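Local coordinates for protein beta-lactamase (Klebsiella pneumoniae, PDB 6KBY) that binds AMP in its active-site pocket and probably hydrolyses beta-lactam antibiotics to substituted beta-amino acids, as a class C serine beta-lactamase, at residues V39-K44 against K338-V343; V113-T118 against G266-G271; T152-S157 against T300-T305. All blocks are in the same frame, centred on the assembly; numbering follows the deposited sequence.

Contact 1 (V39-K44 against K338-V343); sequences VTVNGK and KKMGIV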
ATOM      1  N   VAL A  39      -0.342 -15.939  -3.646  1.00  7.37           N
ATOM      2  CA  VAL A  39       0.545 -16.395  -2.582  1.00  7.89           C
ATOM      3  C   VAL A  39       1.892 -16.752  -3.194  1.00  7.40           C
ATOM      4  O   VAL A  39       1.952 -17.386  -4.253  1.00  8.01           O
ATOM      5  CB  VAL A  39      -0.048 -17.632  -1.866  1.00  8.81           C
ATOM      6  CG1 VAL A  39       0.922 -18.206  -0.849  1.00  9.79           C
ATOM      7  CG2 VAL A  39      -1.375 -17.285  -1.206  1.00 10.82           C
ATOM      8  N   THR A  40       2.972 -16.358  -2.527  1.00  7.30           N
ATOM      9  CA  THR A  40       4.303 -16.851  -2.856  1.00  8.00           C
ATOM     10  C   THR A  40       4.911 -17.545  -1.645  1.00  7.78           C
ATOM     11  O   THR A  40       4.798 -17.061  -0.514  1.00  8.00           O
ATOM     12  CB  THR A  40       5.232 -15.738  -3.387  1.00  9.73           C
ATOM     13  OG1 THR A  40       6.457 -16.321  -3.847  1.00 10.15           O
ATOM     14  CG2 THR A  40       5.549 -14.691  -2.316  1.00 10.53           C
ATOM     15  N   VAL A  41       5.527 -18.698  -1.889  1.00  8.30           N
ATOM     16  CA  VAL A  41       6.294 -19.417  -0.873  1.00  8.32           C
ATOM     17  C   VAL A  41       7.201 -20.401  -1.596  1.00  8.91           C
ATOM     18  O   VAL A  41       6.826 -20.961  -2.630  1.00  8.99           O
ATOM     19  CB  VAL A  41       5.380 -20.114   0.167  1.00  9.57           C
ATOM     20  CG1 VAL A  41       4.420 -21.087  -0.509  1.00 11.54           C
ATOM     21  CG2 VAL A  41       6.210 -20.831   1.221  1.00 11.55           C
ATOM     22  N   ASN A  42       8.408 -20.598  -1.058  1.00  9.10           N
ATOM     23  CA  ASN A  42       9.381 -21.526  -1.635  1.00  9.40           C
ATOM     24  C   ASN A  42       9.732 -21.151  -3.074  1.00 10.84           C
ATOM     25  O   ASN A  42      10.060 -22.014  -3.893  1.00 11.25           O
ATOM     26  CB  ASN A  42       8.909 -22.980  -1.527  1.00 11.07           C
ATOM     27  CG  ASN A  42      10.032 -23.982  -1.736  1.00 12.23           C
ATOM     28  OD1 ASN A  42      11.181 -23.738  -1.370  1.00 12.88           O
ATOM     29  ND2 ASN A  42       9.696 -25.121  -2.339  1.00 14.41           N
ATOM     30  N   GLY A  43       9.670 -19.862  -3.394  1.00 10.13           N
ATOM     31  CA  GLY A  43       9.968 -19.397  -4.733  1.00 12.29           C
ATOM     32  C   GLY A  43       8.892 -19.661  -5.760  1.00 12.00           C
ATOM     33  O   GLY A  43       9.110 -19.379  -6.944  1.00 14.06           O
ATOM     34  N   LYS A  44       7.742 -20.183  -5.348  1.00 10.08           N
ATOM     35  CA  LYS A  44       6.655 -20.540  -6.245  1.00 10.74           C
ATOM     36  C   LYS A  44       5.498 -19.574  -6.042  1.00  9.61           C
ATOM     37  O   LYS A  44       5.253 -19.098  -4.927  1.00 10.77           O
ATOM     38  CB  LYS A  44       6.148 -21.955  -5.953  1.00 11.54           C
ATOM     39  CG  LYS A  44       7.238 -22.996  -5.777  1.00 16.45           C
ATOM     40  CD  LYS A  44       8.064 -23.151  -7.033  1.00 17.76           C
ATOM     41  CE  LYS A  44       9.047 -24.307  -6.896  1.00 22.11           C
ATOM     42  NZ  LYS A  44       8.354 -25.595  -6.611  1.00 27.10           N
ATOM     43  N   LYS A 338      10.868 -15.732   5.699  1.00  7.35           N
ATOM     44  CA  LYS A 338      10.247 -16.949   5.214  1.00  7.46           C
ATOM     45  C   LYS A 338       9.987 -16.912   3.715  1.00  7.98           C
ATOM     46  O   LYS A 338       9.458 -17.884   3.171  1.00  8.26           O
ATOM     47  CB  LYS A 338       8.947 -17.209   5.980  1.00  9.04           C
ATOM     48  CG  LYS A 338       9.133 -17.329   7.490  1.00  9.37           C
ATOM     49  CD  LYS A 338      10.180 -18.372   7.863  1.00  9.71           C
ATOM     50  CE  LYS A 338      10.302 -18.502   9.371  1.00 11.12           C
ATOM     51  NZ  LYS A 338      11.437 -19.386   9.762  1.00 12.04           N
ATOM     52  N   LYS A 339      10.370 -15.830   3.042  1.00  8.13           N
ATOM     53  CA  LYS A 339      10.094 -15.627   1.622  1.00  8.22           C
ATOM     54  C   LYS A 339       8.654 -15.998   1.290  1.00  7.90           C
ATOM     55  O   LYS A 339       8.352 -16.682   0.308  1.00 10.09           O
ATOM     56  CB  LYS A 339      11.101 -16.343   0.724  1.00 11.14           C
ATOM     57  CG  LYS A 339      12.556 -16.004   1.017  1.00 10.79           C
ATOM     58  CD  LYS A 339      12.946 -14.574   0.659  1.00 10.54           C
ATOM     59  CE  LYS A 339      14.422 -14.357   0.975  1.00 13.47           C
ATOM     60  NZ  LYS A 339      14.952 -13.064   0.468  1.00 14.46           N
ATOM     61  N   MET A 340       7.747 -15.551   2.142  1.00  7.30           N
ATOM     62  CA  MET A 340       6.346 -15.831   1.917  1.00  8.25           C
ATOM     63  C   MET A 340       5.567 -14.531   1.916  1.00  6.33           C
ATOM     64  O   MET A 340       5.901 -13.581   2.634  1.00  7.50           O
ATOM     65  CB  MET A 340       5.783 -16.820   2.913  1.00 13.76           C
ATOM     66  CG  MET A 340       5.727 -16.329   4.306  1.00 11.86           C
ATOM     67  SD  MET A 340       5.071 -17.609   5.382  1.00 17.27           S
ATOM     68  CE  MET A 340       5.965 -19.065   4.889  1.00 27.00           C
ATOM     69  N   GLY A 341       4.548 -14.480   1.079  1.00  6.93           N
ATOM     70  CA  GLY A 341       3.769 -13.267   0.950  1.00  6.88           C
ATOM     71  C   GLY A 341       2.409 -13.576   0.380  1.00  6.11           C
ATOM     72  O   GLY A 341       2.188 -14.624  -0.244  1.00  6.59           O
ATOM     73  N   ILE A 342       1.489 -12.644   0.608  1.00  6.41           N
ATOM     74  CA  ILE A 342       0.123 -12.792   0.142  1.00  6.67           C
ATOM     75  C   ILE A 342      -0.415 -11.440  -0.305  1.00  5.90           C
ATOM     76  O   ILE A 342      -0.131 -10.400   0.305  1.00  6.86           O
ATOM     77  CB  ILE A 342      -0.780 -13.442   1.210  1.00  7.87           C
ATOM     78  CG1 ILE A 342      -2.181 -13.703   0.657  1.00  7.24           C
ATOM     79  CG2 ILE A 342      -0.837 -12.607   2.481  1.00  9.09           C
ATOM     80  CD1 ILE A 342      -3.032 -14.544   1.578  1.00  9.11           C
ATOM     81  N   VAL A 343      -1.190 -11.474  -1.387  1.00  6.19           N
ATOM     82  CA  VAL A 343      -1.976 -10.352  -1.878  1.00  6.89           C
ATOM     83  C   VAL A 343      -3.429 -10.813  -1.903  1.00  6.23           C
ATOM     84  O   VAL A 343      -3.733 -11.859  -2.486  1.00  6.87           O
ATOM     85  CB  VAL A 343      -1.539  -9.966  -3.303  1.00  7.25           C
ATOM     86  CG1 VAL A 343      -2.342  -8.779  -3.810  1.00  8.65           C
ATOM     87  CG2 VAL A 343      -0.044  -9.695  -3.366  1.00  8.12           C
TER
HETATM   88  O   HOH W   1       8.602 -17.379  -2.344  1.00 10.14           O
HETATM   89  O   HOH W   2       9.877 -19.592   1.061  1.00  9.11           O

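Contact 2 (V113-T118 against G266-G271); sequences VLNVGT and GYFKSG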
ATOM      1  N   VAL A 113      10.483  15.712   5.290  1.00  7.23           N
ATOM      2  CA  VAL A 113      10.003  14.715   4.339  1.00  7.72           C
ATOM      3  C   VAL A 113       9.747  13.387   5.046  1.00  6.86           C
ATOM      4  O   VAL A 113       8.751  12.705   4.779  1.00  6.97           O
ATOM      5  CB  VAL A 113      10.972  14.585   3.147  1.00  7.77           C
ATOM      6  CG1 VAL A 113      10.476  13.557   2.148  1.00  9.69           C
ATOM      7  CG2 VAL A 113      11.151  15.932   2.466  1.00  8.95           C
ATOM      8  N   LEU A 114      10.628  13.014   5.977  1.00  7.01           N
ATOM      9  CA  LEU A 114      10.418  11.795   6.751  1.00  6.79           C
ATOM     10  C   LEU A 114       9.083  11.834   7.484  1.00  6.19           C
ATOM     11  O   LEU A 114       8.362  10.827   7.526  1.00  6.57           O
ATOM     12  CB  LEU A 114      11.568  11.592   7.738  1.00  7.23           C
ATOM     13  CG  LEU A 114      11.558  10.242   8.468  1.00  7.75           C
ATOM     14  CD1 LEU A 114      11.803   9.090   7.506  1.00  9.48           C
ATOM     15  CD2 LEU A 114      12.566  10.217   9.609  1.00  9.80           C
ATOM     16  N   ASN A 115       8.730  12.992   8.051  1.00  6.24           N
ATOM     17  CA  ASN A 115       7.445  13.101   8.742  1.00  6.24           C
ATOM     18  C   ASN A 115       6.283  12.773   7.808  1.00  6.32           C
ATOM     19  O   ASN A 115       5.385  12.006   8.168  1.00  6.58           O
ATOM     20  CB  ASN A 115       7.236  14.503   9.322  1.00  6.71           C
ATOM     21  CG  ASN A 115       8.134  14.842  10.522  1.00  6.43           C
ATOM     22  OD1 ASN A 115       8.568  15.990  10.651  1.00  6.94           O
ATOM     23  ND2 ASN A 115       8.356  13.885  11.423  1.00  7.46           N
ATOM     24  N   VAL A 116       6.256  13.358   6.608  1.00  6.07           N
ATOM     25  CA  VAL A 116       5.138  13.028   5.722  1.00  6.47           C
ATOM     26  C   VAL A 116       5.214  11.587   5.233  1.00  6.09           C
ATOM     27  O   VAL A 116       4.181  10.982   4.916  1.00  6.97           O
ATOM     28  CB  VAL A 116       4.918  14.042   4.575  1.00  7.21           C
ATOM     29  CG1 VAL A 116       4.502  15.399   5.117  1.00  8.08           C
ATOM     30  CG2 VAL A 116       6.141  14.165   3.680  1.00  8.48           C
ATOM     31  N   GLY A 117       6.415  11.005   5.176  1.00  6.15           N
ATOM     32  CA  GLY A 117       6.556   9.607   4.789  1.00  7.25           C
ATOM     33  C   GLY A 117       6.221   8.591   5.858  1.00  6.19           C
ATOM     34  O   GLY A 117       6.199   7.390   5.564  1.00  6.84           O
ATOM     35  N   THR A 118       5.961   9.050   7.085  1.00  6.47           N
ATOM     36  CA  THR A 118       5.710   8.180   8.225  1.00  6.65           C
ATOM     37  C   THR A 118       4.432   8.565   8.957  1.00  5.95           C
ATOM     38  O   THR A 118       4.201   8.077  10.065  1.00  6.10           O
ATOM     39  CB  THR A 118       6.894   8.216   9.203  1.00  5.69           C
ATOM     40  OG1 THR A 118       7.115   9.563   9.625  1.00  6.68           O
ATOM     41  CG2 THR A 118       8.170   7.652   8.563  1.00  6.87           C
ATOM     42  N   GLY A 266      12.732   1.113   9.653  1.00  6.40           N
ATOM     43  CA  GLY A 266      11.821   1.467  10.730  1.00  6.81           C
ATOM     44  C   GLY A 266      12.170   2.799  11.360  1.00  5.90           C
ATOM     45  O   GLY A 266      13.283   2.989  11.863  1.00  7.40           O
ATOM     46  N   TYR A 267      11.223   3.737  11.340  1.00  6.58           N
ATOM     47  CA  TYR A 267      11.483   5.111  11.750  1.00  6.82           C
ATOM     48  C   TYR A 267      10.761   5.535  13.016  1.00  7.00           C
ATOM     49  O   TYR A 267      11.273   6.398  13.740  1.00  6.95           O
ATOM     50  CB  TYR A 267      11.108   6.078  10.622  1.00  7.82           C
ATOM     51  CG  TYR A 267      11.972   5.951   9.394  1.00  7.24           C
ATOM     52  CD1 TYR A 267      13.308   6.313   9.431  1.00  7.81           C
ATOM     53  CD2 TYR A 267      11.453   5.471   8.195  1.00  7.52           C
ATOM     54  CE1 TYR A 267      14.104   6.211   8.313  1.00  8.12           C
ATOM     55  CE2 TYR A 267      12.243   5.368   7.063  1.00  7.29           C
ATOM     56  CZ  TYR A 267      13.569   5.737   7.130  1.00  7.99           C
ATOM     57  OH  TYR A 267      14.388   5.658   6.023  1.00  9.11           O
ATOM     58  N   PHE A 268       9.580   4.987  13.292  1.00  7.26           N
ATOM     59  CA  PHE A 268       8.836   5.329  14.493  1.00  7.52           C
ATOM     60  C   PHE A 268       8.154   4.081  15.020  1.00  7.59           C
ATOM     61  O   PHE A 268       7.753   3.201  14.253  1.00  8.33           O
ATOM     62  CB  PHE A 268       7.735   6.376  14.238  1.00  7.82           C
ATOM     63  CG  PHE A 268       8.254   7.752  13.930  1.00  7.22           C
ATOM     64  CD1 PHE A 268       8.564   8.104  12.631  1.00  7.85           C
ATOM     65  CD2 PHE A 268       8.422   8.697  14.938  1.00  7.74           C
ATOM     66  CE1 PHE A 268       9.051   9.365  12.343  1.00  7.96           C
ATOM     67  CE2 PHE A 268       8.891   9.968  14.646  1.00  7.56           C
ATOM     68  CZ  PHE A 268       9.211  10.296  13.356  1.00  8.45           C
ATOM     69  N   LYS A 269       8.002   4.027  16.334  1.00  8.00           N
ATOM     70  CA  LYS A 269       7.114   3.068  16.968  1.00  9.09           C
ATOM     71  C   LYS A 269       5.833   3.786  17.348  1.00  8.73           C
ATOM     72  O   LYS A 269       5.866   4.926  17.818  1.00  9.30           O
ATOM     73  CB  LYS A 269       7.747   2.492  18.235  1.00 11.16           C
ATOM     74  CG  LYS A 269       8.823   1.468  17.964  1.00 17.95           C
ATOM     75  CD  LYS A 269       9.212   0.761  19.248  1.00 22.55           C
ATOM     76  CE  LYS A 269       8.552  -0.598  19.308  1.00 25.98           C
ATOM     77  NZ  LYS A 269       9.517  -1.663  19.694  1.00 29.36           N
ATOM     78  N   SER A 270       4.704   3.125  17.135  1.00  8.44           N
ATOM     79  CA  SER A 270       3.424   3.681  17.550  1.00  8.91           C
ATOM     80  C   SER A 270       2.498   2.512  17.830  1.00  9.80           C
ATOM     81  O   SER A 270       2.279   1.674  16.949  1.00  9.07           O
ATOM     82  CB  SER A 270       2.845   4.574  16.452  1.00 10.05           C
ATOM     83  OG  SER A 270       1.751   5.333  16.935  1.00 11.66           O
ATOM     84  N   GLY A 271       1.976   2.440  19.051  1.00 11.35           N
ATOM     85  CA  GLY A 271       1.152   1.299  19.407  1.00 13.38           C
ATOM     86  C   GLY A 271       1.932   0.019  19.207  1.00 10.94           C
ATOM     87  O   GLY A 271       3.076  -0.113  19.653  1.00 13.96           O
TER

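Contact 3 (T152-S157 against T300-T305); sequences THRVYS and TKSVAT. With AMP (adenosine monophosphate), chain B.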
ATOM      1  N   THR A 152       5.794  14.106  16.824  1.00  8.47           N
ATOM      2  CA  THR A 152       5.369  13.640  18.140  1.00  7.57           C
ATOM      3  C   THR A 152       4.223  12.643  18.084  1.00  7.87           C
ATOM      4  O   THR A 152       4.078  11.831  19.009  1.00  8.34           O
ATOM      5  CB  THR A 152       4.929  14.824  19.013  1.00  8.37           C
ATOM      6  OG1 THR A 152       3.829  15.507  18.393  1.00  8.68           O
ATOM      7  CG2 THR A 152       6.072  15.799  19.244  1.00 10.63           C
ATOM      8  N   HIS A 153       3.403  12.703  17.037  1.00  7.48           N
ATOM      9  CA  HIS A 153       2.212  11.874  16.932  1.00  7.26           C
ATOM     10  C   HIS A 153       2.100  11.310  15.528  1.00  7.15           C
ATOM     11  O   HIS A 153       2.618  11.874  14.561  1.00  8.25           O
ATOM     12  CB  HIS A 153       0.953  12.674  17.275  1.00  7.88           C
ATOM     13  CG  HIS A 153       0.877  13.069  18.714  1.00  7.91           C
ATOM     14  ND1 HIS A 153       1.596  14.122  19.240  1.00  8.55           N
ATOM     15  CD2 HIS A 153       0.200  12.519  19.748  1.00  9.59           C
ATOM     16  CE1 HIS A 153       1.348  14.214  20.536  1.00  9.97           C
ATOM     17  NE2 HIS A 153       0.497  13.259  20.866  1.00 10.41           N
ATOM     18  N   ARG A 154       1.391  10.190  15.429  1.00  7.19           N
ATOM     19  CA  ARG A 154       1.074   9.568  14.155  1.00  7.33           C
ATOM     20  C   ARG A 154      -0.397   9.807  13.845  1.00  7.17           C
ATOM     21  O   ARG A 154      -1.271   9.434  14.636  1.00  8.00           O
ATOM     22  CB  ARG A 154       1.361   8.071  14.204  1.00  7.70           C
ATOM     23  CG  ARG A 154       1.131   7.367  12.872  1.00  7.65           C
ATOM     24  CD  ARG A 154       1.311   5.860  13.012  1.00  7.81           C
ATOM     25  NE  ARG A 154       1.195   5.127  11.751  1.00  7.80           N
ATOM     26  CZ  ARG A 154       0.056   4.670  11.236  1.00  7.71           C
ATOM     27  NH1 ARG A 154      -1.098   4.882  11.856  1.00  8.33           N
ATOM     28  NH2 ARG A 154       0.069   4.002  10.087  1.00  8.24           N
ATOM     29  N   VAL A 155      -0.654  10.424  12.698  1.00  6.77           N
ATOM     30  CA  VAL A 155      -1.989  10.611  12.151  1.00  7.39           C
ATOM     31  C   VAL A 155      -1.900  10.133  10.709  1.00  6.56           C
ATOM     32  O   VAL A 155      -1.294  10.797   9.866  1.00  6.50           O
ATOM     33  CB  VAL A 155      -2.455  12.073  12.218  1.00  8.33           C
ATOM     34  CG1 VAL A 155      -3.808  12.223  11.546  1.00  9.03           C
ATOM     35  CG2 VAL A 155      -2.498  12.560  13.667  1.00  9.70           C
ATOM     36  N   TYR A 156      -2.456   8.964  10.435  1.00  6.95           N
ATOM     37  CA  TYR A 156      -2.459   8.438   9.076  1.00  6.71           C
ATOM     38  C   TYR A 156      -3.076   9.478   8.144  1.00  6.80           C
ATOM     39  O   TYR A 156      -4.136  10.041   8.445  1.00  7.15           O
ATOM     40  CB  TYR A 156      -3.278   7.148   9.089  1.00  7.37           C
ATOM     41  CG  TYR A 156      -3.291   6.373   7.806  1.00  7.32           C
ATOM     42  CD1 TYR A 156      -2.238   5.547   7.456  1.00  9.38           C
ATOM     43  CD2 TYR A 156      -4.398   6.409   6.975  1.00 12.98           C
ATOM     44  CE1 TYR A 156      -2.269   4.811   6.288  1.00  9.05           C
ATOM     45  CE2 TYR A 156      -4.435   5.678   5.801  1.00 13.94           C
ATOM     46  CZ  TYR A 156      -3.356   4.889   5.463  1.00  9.21           C
ATOM     47  OH  TYR A 156      -3.375   4.146   4.302  1.00 10.83           O
ATOM     48  N   SER A 157      -2.406   9.773   7.029  1.00  7.12           N
ATOM     49  CA  SER A 157      -2.784  10.948   6.247  1.00  7.19           C
ATOM     50  C   SER A 157      -2.648  10.728   4.749  1.00  6.47           C
ATOM     51  O   SER A 157      -1.546  10.466   4.251  1.00  7.24           O
ATOM     52  CB  SER A 157      -1.955  12.164   6.657  1.00  7.17           C
ATOM     53  OG  SER A 157      -2.299  13.293   5.861  1.00  7.21           O
ATOM     54  N   THR A 300      -7.391   7.499  13.945  1.00  9.22           N
ATOM     55  CA  THR A 300      -7.168   8.108  15.243  1.00  9.35           C
ATOM     56  C   THR A 300      -5.705   8.498  15.394  1.00  8.03           C
ATOM     57  O   THR A 300      -4.809   7.870  14.820  1.00  9.10           O
ATOM     58  CB  THR A 300      -7.538   7.147  16.375  1.00 10.04           C
ATOM     59  OG1 THR A 300      -6.725   5.974  16.280  1.00 10.41           O
ATOM     60  CG2 THR A 300      -9.018   6.760  16.307  1.00 10.15           C
ATOM     61  N   LYS A 301      -5.472   9.536  16.186  1.00  8.11           N
ATOM     62  CA  LYS A 301      -4.118   9.964  16.495  1.00  7.62           C
ATOM     63  C   LYS A 301      -3.518   9.053  17.558  1.00  8.76           C
ATOM     64  O   LYS A 301      -4.206   8.635  18.495  1.00 11.26           O
ATOM     65  CB  LYS A 301      -4.144  11.404  17.008  1.00  8.36           C
ATOM     66  CG  LYS A 301      -2.762  11.952  17.327  1.00  8.41           C
ATOM     67  CD  LYS A 301      -2.701  13.470  17.219  1.00 12.05           C
ATOM     68  CE  LYS A 301      -3.592  14.152  18.222  1.00 14.47           C
ATOM     69  NZ  LYS A 301      -3.525  15.639  18.053  1.00 10.76           N
ATOM     70  N   SER A 302      -2.232   8.738  17.411  1.00  8.18           N
ATOM     71  CA  SER A 302      -1.491   7.996  18.419  1.00  8.84           C
ATOM     72  C   SER A 302      -0.162   8.691  18.682  1.00  8.42           C
ATOM     73  O   SER A 302       0.314   9.499  17.883  1.00  9.19           O
ATOM     74  CB  SER A 302      -1.231   6.552  17.975  1.00  9.55           C
ATOM     75  OG  SER A 302      -0.587   6.525  16.709  1.00 11.03           O
ATOM     76  N   VAL A 303       0.443   8.370  19.823  1.00  9.29           N
ATOM     77  CA  VAL A 303       1.790   8.842  20.112  1.00  9.71           C
ATOM     78  C   VAL A 303       2.779   8.110  19.214  1.00  9.53           C
ATOM     79  O   VAL A 303       2.662   6.898  18.996  1.00 10.85           O
ATOM     80  CB  VAL A 303       2.106   8.605  21.600  1.00 10.90           C
ATOM     81  CG1 VAL A 303       3.577   8.884  21.902  1.00 13.77           C
ATOM     82  CG2 VAL A 303       1.210   9.467  22.474  1.00 14.24           C
ATOM     83  N   ALA A 304       3.763   8.837  18.685  1.00  8.21           N
ATOM     84  CA  ALA A 304       4.832   8.242  17.892  1.00  9.27           C
ATOM     85  C   ALA A 304       6.156   8.462  18.605  1.00  8.54           C
ATOM     86  O   ALA A 304       6.398   9.537  19.161  1.00 10.73           O
ATOM     87  CB  ALA A 304       4.893   8.860  16.496  1.00 10.56           C
ATOM     88  N   THR A 305       7.005   7.442  18.603  1.00  8.55           N
ATOM     89  CA  THR A 305       8.295   7.520  19.262  1.00 10.57           C
ATOM     90  C   THR A 305       9.387   7.230  18.242  1.00  8.26           C
ATOM     91  O   THR A 305       9.328   6.197  17.563  1.00  8.43           O
ATOM     92  CB  THR A 305       8.362   6.505  20.412  1.00 12.81           C
ATOM     93  OG1 THR A 305       7.344   6.820  21.374  1.00 15.47           O
ATOM     94  CG2 THR A 305       9.722   6.558  21.094  1.00 16.95           C
TER
HETATM   95  P   AMP B 401      -6.361   3.778   2.347  1.00 11.05           P
HETATM   96  O1P AMP B 401      -7.000   2.740   1.476  1.00 10.25           O
HETATM   97  O2P AMP B 401      -6.189   3.480   3.812  1.00 13.01           O
HETATM   98  O5' AMP B 401      -7.096   5.173   2.157  1.00 11.88           O
HETATM   99  C5' AMP B 401      -7.380   5.662   0.855  1.00 14.31           C
HETATM  100  C4' AMP B 401      -8.855   5.611   0.547  1.00 14.03           C
HETATM  101  O4' AMP B 401      -9.563   6.585   1.360  1.00 15.46           O
HETATM  102  C3' AMP B 401      -9.233   5.968  -0.884  1.00 14.95           C
HETATM  103  O3' AMP B 401      -9.096   4.882  -1.782  1.00 14.78           O
HETATM  104  C2' AMP B 401     -10.657   6.482  -0.741  1.00 16.26           C
HETATM  105  O2' AMP B 401     -11.572   5.403  -0.603  1.00 16.55           O
HETATM  106  C1' AMP B 401     -10.570   7.216   0.595  1.00 16.13           C
HETATM  107  N9  AMP B 401     -10.189   8.630   0.417  1.00 17.82           N
HETATM  108  C8  AMP B 401      -9.015   9.185   0.794  1.00 16.63           C
HETATM  109  N7  AMP B 401      -8.980  10.509   0.491  1.00 16.41           N
HETATM  110  C5  AMP B 401     -10.155  10.812  -0.098  1.00 17.37           C
HETATM  111  C6  AMP B 401     -10.773  12.031  -0.663  1.00 18.77           C
HETATM  112  N6  AMP B 401     -10.110  13.211  -0.662  1.00 19.70           N
HETATM  113  N1  AMP B 401     -12.018  11.923  -1.185  1.00 22.17           N
HETATM  114  C2  AMP B 401     -12.686  10.751  -1.193  1.00 22.85           C
HETATM  115  N3  AMP B 401     -12.183   9.605  -0.695  1.00 21.90           N
HETATM  116  C4  AMP B 401     -10.946   9.573  -0.143  1.00 18.45           C
HETATM  117  O   HOH W   3      -1.866   6.289  14.349  1.00  9.84           O
HETATM  118  O   HOH W   4      -4.139   7.505  12.221  1.00 13.50           O

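Contact 1 (V39-K44 against K338-V343)
Side-chain torsions help bring the methyl ends of V41 and M340 together. V41 keeps CG1 at chi1 58°, which places CG2 opposite the backbone N. M340 bends at its last torsion (chi3 46°), which turns CE back to V41 CG2 at 4.1 Å. The two side chains lie side by side and point the same way. V39 and I342 continue this face, and I342 packs on helix 352-364.

The opposite face carries T40 and G341. T40 CG2 sits 3.5 Å from G341 N, over a residue with no side chain. Helix 234-244 covers T40 through L238 and Q242.

Strands 39-41 and 340-343 run antiparallel. T40 and G341 form a hydrogen-bonded pair. T40 N donates to G341 O and G341 N to T40 O, both at 3.0 Å. M340 CA adds a CA-H...O contact to T40 O at 3.1 Å.

Past V41 the chain turns away. V41 to K44 make a type I' turn, which joins strand 34-41 to strand 44-50. K339 and M340 face V335 as a G1 beta bulge. Two waters join the turn to the bulge. Water 1 accepts from G43 N and donates to T40 OG1 and to K339 O, each of these last two at 2.8 Å. Water 2 accepts from N42 N and donates to K338 O.

T40 OG1 is also hydrogen-bonded to N45 OD1, so this buried hydroxyl has protein and water partners. The chemistry thus changes along the contact: direct backbone bonds join the strands inside, and ordered water joins turn to bulge at the end.

Contact 2 (V113-T118 against G266-G271)
L114 places a methyl almost exactly over the centre of the Y267 ring. CD1 stands 3.5 Å from the ring centroid and only 3° off the normal, a clear CH-pi contact. With chi1 at -172° the L114 branch swings out from the helix to the ring. CD2 adds a lesser touch on Y267 CD1 at 4.0 Å.

T118 touches both aromatic residues. Its CG2 rests 3.9 Å from Y267 CB. Its OG1 lies 3.3 Å from F268 CE1. That hydroxyl donates to L114 O at 2.7 Å, one turn back, and is also hydrogen-bonded to T120 OG1. N115 ND2 is a looser neighbour of F268 CZ, and its amide is held by T120 OG1.

Y267 and F268 both face Q275 in a classic beta bulge. The bulge explains how two consecutive residues can both point toward the helix. The contact is mainly methyl and ring packing, with two polar atoms, T118 OG1 and N115 ND2, beside F268.

Helix 113-117 and T118 pack against strand 266-270 of the large antiparallel sheet. That strand runs between 273-275 and 302-311. Y267 also touches P310, and F268 touches A304, both on strand 302-311.

Contact 3 (T152-S157 against T300-T305)
R154 and S302 form the central hydrogen-bonded pair of a short antiparallel pairing. R154 N donates to S302 O at 2.8 Å. S302 N returns to R154 O at 3.0 Å, in the carbonyl plane. A304 N donates to T152 O at 3.0 Å, but from above the T152 carbonyl plane.

Beside the backbone, K301 lies across H153 and V155. Its CD is 3.7 Å from both H153 CB and V155 CG2. A bend in the lysine (chi3 64°) then turns NZ to a salt bridge with D148. H153 ND1 donates to T152 OG1 at 2.8 Å, nearly in the ring plane, which fixes the imidazole. T152 OG1 is bonded in turn to A149 O.

On the face that carries R154 and S302, R154 CB meets S302 OG at 3.5 Å. The arginine chain is extended from CG to NE and carries its guanidinium away from the strand pair. NE bonds Q275 OE1, and NH2 makes a salt bridge with E280. Water 3 lies at the guanidinium edge, in plane, and links NH1 to S302 OG. S302 OG also bonds S270 OG. Water 4 joins Y156 N to T300 O.

Y156 and S157 begin the Tyr-Ser-Asn motif of class C enzymes. Y156 OH is hydrogen-bonded to K321 NZ and lies 2.9 Å from the AMP phosphate oxygen O2P. S157 caps the next helix. Backbone bonds thus hold the segment just before Y156 of the AMP pocket on the sheet edge, and the charges of R154 and K301 are paired with acids beyond it.

In the fold
All three contacts reach one antiparallel sheet. Contact 1 lies near one edge, on strands 34-41 and 340-346. Contact 3 is at the other edge, and its strand 153-154 is outermost. Their nearest atoms are about 15 Å apart. Contacts 2 and 3 touch, because strands 266-270 and 302-311 are neighbours: S270 OG probably bonds V303 O, and F268 CB packs on T305 O. Contacts 1 and 2 are mostly buried, whereas contact 3 is partly open. Contacts 1 and 3 pair strands through backbone bonds and water. Contact 2 packs a helix on a strand with methyls and rings. Contact 3 alone holds a residue of the AMP pocket.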